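Local coordinates for DUF3836 domain-containing protein (Parabacteroides distasonis ATCC 8503, PDB 4R03) that is of unknown function but folds as a single-layer antiparallel beta-sheet, thought to have evolved from beta-hairpin repeats, at residues F36-K47 with S101-S109. Sequence-based numbering, arbitrary orientation.
Sequences FQYNENGKVSEK and STNYEEIFS
Phe108 turns the edge of its ring toward one face of Phe36, an edge-to-face pair with centroids 5.3 Å apart and planes at 55°. Phe108 CE1 also packs tightly on Val44, 3.3 Å from Val44 CG2. On the same valine, Val44 CG1 meets Ile107 CG2 at 4.1 Å. Tyr104 reaches the hairpin with its hydroxyl. With CG anti to the backbone N (chi1 177°), the ring points its hydroxyl at the hairpin, and Val44 N donates to Tyr104 OH at 2.9 Å (N-H...O 155°). A water joins the same OH to Gly42 O. Lys47 runs fully extended along the other end of the contact. Lys47 NZ donates to Ile107 O at 2.8 Å and to Ser109 OG at 2.8 Å, and it makes a cation-pi contact with Tyr34. A methionine in its place would probably leave the Ile107 carbonyl and the Ser109 hydroxyl without this shared donor and the chain end less firmly held. The hairpin of strands 27-38 and 44-53 turns at Asn39-Gly42 and carries a classic beta bulge, Ser45 and Glu46 facing Gln37. The C-terminal 3-10 segment 101-108 follows strand 94-100 and packs back across the sheet, Phe108 touching strand 14-24 and Ile107 strand 58-69.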
ATOM      1  N   PHE A  36       4.263  -4.016   3.170  1.00 12.02           N
ATOM      2  CA  PHE A  36       3.656  -3.794   4.493  1.00 11.67           C
ATOM      3  C   PHE A  36       4.669  -4.038   5.585  1.00 13.02           C
ATOM      4  O   PHE A  36       5.456  -4.994   5.556  1.00 14.69           O
ATOM      5  CB  PHE A  36       2.467  -4.743   4.712  1.00 11.51           C
ATOM      6  CG  PHE A  36       1.397  -4.639   3.680  1.00 11.43           C
ATOM      7  CD1 PHE A  36       0.380  -3.689   3.812  1.00 12.88           C
ATOM      8  CD2 PHE A  36       1.430  -5.406   2.532  1.00 11.24           C
ATOM      9  CE1 PHE A  36      -0.599  -3.575   2.824  1.00 12.33           C
ATOM     10  CE2 PHE A  36       0.471  -5.280   1.561  1.00 11.45           C
ATOM     11  CZ  PHE A  36      -0.545  -4.349   1.703  1.00 12.27           C
ATOM     12  N   GLN A  37       4.599  -3.172   6.581  1.00 13.66           N
ATOM     13  CA  GLN A  37       5.327  -3.383   7.832  0.50 15.04           C
ATOM     14  C   GLN A  37       4.332  -3.337   9.000  1.00 14.55           C
ATOM     15  O   GLN A  37       3.224  -2.838   8.883  1.00 14.71           O
ATOM     16  CB  GLN A  37       6.458  -2.360   7.989  0.50 16.64           C
ATOM     17  CG  GLN A  37       7.545  -2.425   6.892  0.50 18.64           C
ATOM     18  CD  GLN A  37       8.731  -1.472   7.149  0.50 21.74           C
ATOM     19  OE1 GLN A  37       9.447  -1.595   8.140  0.50 24.28           O
ATOM     20  NE2 GLN A  37       8.934  -0.531   6.254  0.50 25.19           N
ATOM     21  N   TYR A  38       4.759  -3.924  10.136  1.00 14.50           N
ATOM     22  CA  TYR A  38       3.862  -4.200  11.261  1.00 14.36           C
ATOM     23  C   TYR A  38       4.430  -3.633  12.578  1.00 16.29           C
ATOM     24  O   TYR A  38       5.632  -3.589  12.755  1.00 17.92           O
ATOM     25  CB  TYR A  38       3.662  -5.715  11.430  1.00 15.08           C
ATOM     26  CG  TYR A  38       2.913  -6.255  10.258  1.00 12.67           C
ATOM     27  CD1 TYR A  38       3.607  -6.607   9.103  1.00 13.15           C
ATOM     28  CD2 TYR A  38       1.556  -6.417  10.255  1.00 12.99           C
ATOM     29  CE1 TYR A  38       2.910  -7.068   7.977  1.00 12.38           C
ATOM     30  CE2 TYR A  38       0.858  -6.857   9.150  1.00 13.68           C
ATOM     31  CZ  TYR A  38       1.585  -7.228   8.004  1.00 12.23           C
ATOM     32  OH  TYR A  38       0.811  -7.624   6.923  1.00 14.17           O
ATOM     33  N   ASN A  39       3.498  -3.193  13.436  1.00 18.06           N
ATOM     34  CA  ASN A  39       3.880  -2.762  14.805  1.00 19.59           C
ATOM     35  C   ASN A  39       4.027  -3.969  15.741  1.00 24.34           C
ATOM     36  O   ASN A  39       3.789  -5.131  15.351  1.00 21.97           O
ATOM     37  CB  ASN A  39       2.908  -1.710  15.333  1.00 19.96           C
ATOM     38  CG  ASN A  39       1.521  -2.208  15.572  1.00 17.95           C
ATOM     39  OD1 ASN A  39       1.284  -3.387  15.846  1.00 21.13           O
ATOM     40  ND2 ASN A  39       0.536  -1.297  15.503  1.00 20.62           N
ATOM     41  N   GLU A  40       4.406  -3.684  16.990  1.00 28.11           N
ATOM     42  CA  GLU A  40       4.658  -4.749  17.980  0.50 29.87           C
ATOM     43  C   GLU A  40       3.411  -5.552  18.314  1.00 27.77           C
ATOM     44  O   GLU A  40       3.497  -6.671  18.820  1.00 32.13           O
ATOM     45  CB  GLU A  40       5.276  -4.152  19.266  0.50 31.92           C
ATOM     46  CG  GLU A  40       4.328  -3.297  20.105  0.50 34.07           C
ATOM     47  CD  GLU A  40       4.999  -2.746  21.373  0.50 38.00           C
ATOM     48  OE1 GLU A  40       5.923  -3.418  21.901  0.50 37.49           O
ATOM     49  OE2 GLU A  40       4.593  -1.654  21.831  0.50 38.78           O
ATOM     50  N   ASN A  41       2.226  -5.011  18.049  1.00 27.59           N
ATOM     51  CA  ASN A  41       0.992  -5.731  18.238  1.00 27.01           C
ATOM     52  C   ASN A  41       0.555  -6.560  17.040  1.00 25.55           C
ATOM     53  O   ASN A  41      -0.524  -7.163  17.043  1.00 25.13           O
ATOM     54  CB  ASN A  41      -0.114  -4.786  18.635  1.00 32.84           C
ATOM     55  CG  ASN A  41       0.182  -4.093  19.950  1.00 39.79           C
ATOM     56  OD1 ASN A  41       0.926  -4.622  20.801  1.00 43.22           O
ATOM     57  ND2 ASN A  41      -0.367  -2.896  20.110  1.00 39.71           N
ATOM     58  N   GLY A  42       1.363  -6.531  15.987  1.00 24.30           N
ATOM     59  CA  GLY A  42       1.053  -7.339  14.828  1.00 22.70           C
ATOM     60  C   GLY A  42       0.048  -6.710  13.882  1.00 20.32           C
ATOM     61  O   GLY A  42      -0.501  -7.374  13.011  1.00 20.02           O
ATOM     62  N   LYS A  43      -0.197  -5.411  14.051  1.00 19.28           N
ATOM     63  CA  LYS A  43      -1.053  -4.676  13.148  1.00 19.46           C
ATOM     64  C   LYS A  43      -0.216  -3.849  12.142  1.00 16.73           C
ATOM     65  O   LYS A  43       0.889  -3.420  12.429  1.00 16.63           O
ATOM     66  CB  LYS A  43      -2.004  -3.744  13.913  1.00 23.25           C
ATOM     67  CG  LYS A  43      -2.920  -4.509  14.915  1.00 29.34           C
ATOM     68  CD  LYS A  43      -4.206  -3.734  15.215  1.00 38.22           C
ATOM     69  CE  LYS A  43      -4.780  -4.002  16.631  1.00 47.84           C
ATOM     70  NZ  LYS A  43      -4.644  -2.797  17.571  1.00 48.43           N
ATOM     71  N   VAL A  44      -0.805  -3.600  10.979  1.00 15.90           N
ATOM     72  CA  VAL A  44      -0.041  -2.883   9.956  1.00 16.60           C
ATOM     73  C   VAL A  44       0.304  -1.472  10.431  1.00 17.26           C
ATOM     74  O   VAL A  44      -0.582  -0.733  10.880  1.00 17.39           O
ATOM     75  CB  VAL A  44      -0.824  -2.730   8.629  1.00 17.76           C
ATOM     76  CG1 VAL A  44       0.001  -1.887   7.626  1.00 17.91           C
ATOM     77  CG2 VAL A  44      -1.181  -3.968   8.041  1.00 20.51           C
ATOM     78  N   SER A  45       1.548  -1.114  10.340  1.00 15.44           N
ATOM     79  CA  SER A  45       2.052   0.201  10.761  1.00 16.60           C
ATOM     80  C   SER A  45       2.399   1.089   9.573  1.00 16.89           C
ATOM     81  O   SER A  45       2.343   2.309   9.670  1.00 16.18           O
ATOM     82  CB  SER A  45       3.269   0.016  11.627  1.00 16.57           C
ATOM     83  OG  SER A  45       4.299  -0.705  10.984  1.00 18.68           O
ATOM     84  N   GLU A  46       2.724   0.467   8.431  1.00 15.90           N
ATOM     85  CA  GLU A  46       3.117   1.205   7.264  1.00 16.40           C
ATOM     86  C   GLU A  46       2.772   0.413   6.002  1.00 14.92           C
ATOM     87  O   GLU A  46       2.978  -0.795   5.970  1.00 15.59           O
ATOM     88  CB  GLU A  46       4.603   1.503   7.302  1.00 18.31           C
ATOM     89  CG  GLU A  46       5.073   2.446   6.179  1.00 20.88           C
ATOM     90  CD  GLU A  46       6.554   2.361   5.927  1.00 32.69           C
ATOM     91  OE1 GLU A  46       7.345   3.016   6.640  1.00 34.78           O
ATOM     92  OE2 GLU A  46       6.926   1.603   5.006  1.00 42.06           O
ATOM     93  N   LYS A  47       2.225   1.109   5.011  1.00 12.68           N
ATOM     94  CA  LYS A  47       1.924   0.561   3.683  1.00 12.25           C
ATOM     95  C   LYS A  47       2.627   1.472   2.679  1.00 12.66           C
ATOM     96  O   LYS A  47       2.379   2.683   2.666  1.00 13.93           O
ATOM     97  CB  LYS A  47       0.454   0.477   3.410  1.00 12.60           C
ATOM     98  CG  LYS A  47       0.022   0.077   2.010  1.00 13.63           C
ATOM     99  CD  LYS A  47      -1.472   0.118   1.881  1.00 14.61           C
ATOM    100  CE  LYS A  47      -1.962  -0.439   0.594  1.00 15.62           C
ATOM    101  NZ  LYS A  47      -3.434  -0.457   0.579  1.00 16.99           N
ATOM    102  N   SER A 101     -12.271   0.845  12.269  1.00 26.86           N
ATOM    103  CA  SER A 101     -11.575  -0.389  12.602  1.00 27.65           C
ATOM    104  C   SER A 101     -12.162  -1.615  11.910  1.00 27.48           C
ATOM    105  O   SER A 101     -11.423  -2.585  11.597  1.00 25.77           O
ATOM    106  CB  SER A 101     -11.564  -0.609  14.112  1.00 33.89           C
ATOM    107  OG  SER A 101     -10.752   0.381  14.711  1.00 38.79           O
ATOM    108  N   THR A 102     -13.467  -1.580  11.643  1.00 28.24           N
ATOM    109  CA  THR A 102     -14.133  -2.707  10.976  1.00 27.12           C
ATOM    110  C   THR A 102     -13.641  -2.902   9.524  1.00 27.94           C
ATOM    111  O   THR A 102     -13.859  -3.951   8.955  1.00 29.88           O
ATOM    112  CB  THR A 102     -15.643  -2.518  10.878  1.00 31.34           C
ATOM    113  OG1 THR A 102     -15.925  -1.306  10.190  1.00 29.78           O
ATOM    114  CG2 THR A 102     -16.275  -2.453  12.268  1.00 34.41           C
ATOM    115  N   ASN A 103     -13.040  -1.868   8.937  1.00 24.53           N
ATOM    116  CA  ASN A 103     -12.489  -1.975   7.579  1.00 26.67           C
ATOM    117  C   ASN A 103     -11.006  -2.307   7.544  1.00 23.06           C
ATOM    118  O   ASN A 103     -10.369  -2.133   6.505  1.00 22.59           O
ATOM    119  CB  ASN A 103     -12.715  -0.677   6.808  1.00 30.45           C
ATOM    120  CG  ASN A 103     -14.203  -0.413   6.529  1.00 38.49           C
ATOM    121  OD1 ASN A 103     -15.039  -1.326   6.541  1.00 41.45           O
ATOM    122  ND2 ASN A 103     -14.524   0.841   6.277  1.00 45.28           N
ATOM    123  N   TYR A 104     -10.445  -2.732   8.668  1.00 19.96           N
ATOM    124  CA  TYR A 104      -8.986  -3.033   8.802  1.00 18.26           C
ATOM    125  C   TYR A 104      -8.463  -3.882   7.650  1.00 18.18           C
ATOM    126  O   TYR A 104      -7.428  -3.555   7.057  1.00 17.89           O
ATOM    127  CB  TYR A 104      -8.691  -3.760  10.127  1.00 19.19           C
ATOM    128  CG  TYR A 104      -7.280  -4.167  10.302  1.00 17.76           C
ATOM    129  CD1 TYR A 104      -6.319  -3.224  10.654  1.00 17.54           C
ATOM    130  CD2 TYR A 104      -6.856  -5.464  10.074  1.00 17.33           C
ATOM    131  CE1 TYR A 104      -5.006  -3.562  10.802  1.00 19.68           C
ATOM    132  CE2 TYR A 104      -5.523  -5.828  10.240  1.00 18.06           C
ATOM    133  CZ  TYR A 104      -4.578  -4.882  10.555  1.00 17.27           C
ATOM    134  OH  TYR A 104      -3.248  -5.224  10.723  1.00 20.05           O
ATOM    135  N   GLU A 105      -9.169  -4.955   7.312  1.00 17.78           N
ATOM    136  CA  GLU A 105      -8.665  -5.855   6.271  1.00 19.73           C
ATOM    137  C   GLU A 105      -8.539  -5.221   4.890  1.00 17.89           C
ATOM    138  O   GLU A 105      -7.770  -5.696   4.046  1.00 18.45           O
ATOM    139  CB  GLU A 105      -9.488  -7.151   6.203  1.00 20.57           C
ATOM    140  CG  GLU A 105      -9.218  -8.051   7.425  1.00 25.10           C
ATOM    141  CD  GLU A 105      -7.815  -8.661   7.426  1.00 28.99           C
ATOM    142  OE1 GLU A 105      -7.356  -9.179   6.364  1.00 37.82           O
ATOM    143  OE2 GLU A 105      -7.167  -8.635   8.476  1.00 35.86           O
ATOM    144  N   GLU A 106      -9.245  -4.143   4.639  1.00 17.74           N
ATOM    145  CA  GLU A 106      -9.148  -3.476   3.375  1.00 18.08           C
ATOM    146  C   GLU A 106      -7.839  -2.726   3.235  1.00 16.67           C
ATOM    147  O   GLU A 106      -7.471  -2.344   2.101  1.00 17.15           O
ATOM    148  CB  GLU A 106     -10.314  -2.550   3.130  1.00 20.70           C
ATOM    149  CG  GLU A 106     -11.681  -3.255   3.258  1.00 21.96           C
ATOM    150  CD  GLU A 106     -11.966  -4.334   2.187  1.00 25.05           C
ATOM    151  OE1 GLU A 106     -11.229  -4.424   1.177  1.00 27.81           O
ATOM    152  OE2 GLU A 106     -12.979  -5.077   2.339  1.00 28.10           O
ATOM    153  N   ILE A 107      -7.063  -2.597   4.315  1.00 15.20           N
ATOM    154  CA  ILE A 107      -5.709  -2.041   4.197  1.00 15.16           C
ATOM    155  C   ILE A 107      -4.814  -2.869   3.251  1.00 14.71           C
ATOM    156  O   ILE A 107      -3.932  -2.333   2.606  1.00 14.16           O
ATOM    157  CB  ILE A 107      -5.050  -1.886   5.586  1.00 16.32           C
ATOM    158  CG1 ILE A 107      -5.770  -0.765   6.339  1.00 17.58           C
ATOM    159  CG2 ILE A 107      -3.545  -1.601   5.490  1.00 18.77           C
ATOM    160  CD1 ILE A 107      -5.375  -0.710   7.868  1.00 18.58           C
ATOM    161  N   PHE A 108      -5.075  -4.166   3.180  1.00 15.01           N
ATOM    162  CA  PHE A 108      -4.270  -5.039   2.375  1.00 14.86           C
ATOM    163  C   PHE A 108      -4.550  -5.008   0.930  1.00 17.99           C
ATOM    164  O   PHE A 108      -3.797  -5.669   0.197  1.00 19.27           O
ATOM    165  CB  PHE A 108      -4.302  -6.472   2.922  1.00 16.13           C
ATOM    166  CG  PHE A 108      -3.852  -6.555   4.333  1.00 16.26           C
ATOM    167  CD1 PHE A 108      -2.529  -6.383   4.645  1.00 17.28           C
ATOM    168  CD2 PHE A 108      -4.763  -6.749   5.353  1.00 18.19           C
ATOM    169  CE1 PHE A 108      -2.092  -6.393   5.941  1.00 20.26           C
ATOM    170  CE2 PHE A 108      -4.321  -6.768   6.682  1.00 20.10           C
ATOM    171  CZ  PHE A 108      -2.975  -6.598   6.946  1.00 20.05           C
ATOM    172  N   SER A 109      -5.573  -4.257   0.508  1.00 18.89           N
ATOM    173  CA  SER A 109      -5.942  -4.130  -0.918  1.00 22.38           C
ATOM    174  C   SER A 109      -6.142  -5.536  -1.518  1.00 26.64           C
ATOM    175  O   SER A 109      -6.557  -6.463  -0.763  1.00 28.96           O
ATOM    176  CB  SER A 109      -4.895  -3.323  -1.709  1.00 22.94           C
ATOM    177  OG  SER A 109      -4.857  -1.977  -1.295  1.00 21.13           O
ATOM    178  OXT SER A 109      -5.921  -5.794  -2.753  1.00 30.10           O
TER
HETATM  179  O   HOH W   1      -2.393  -7.676  10.970  1.00 26.14           O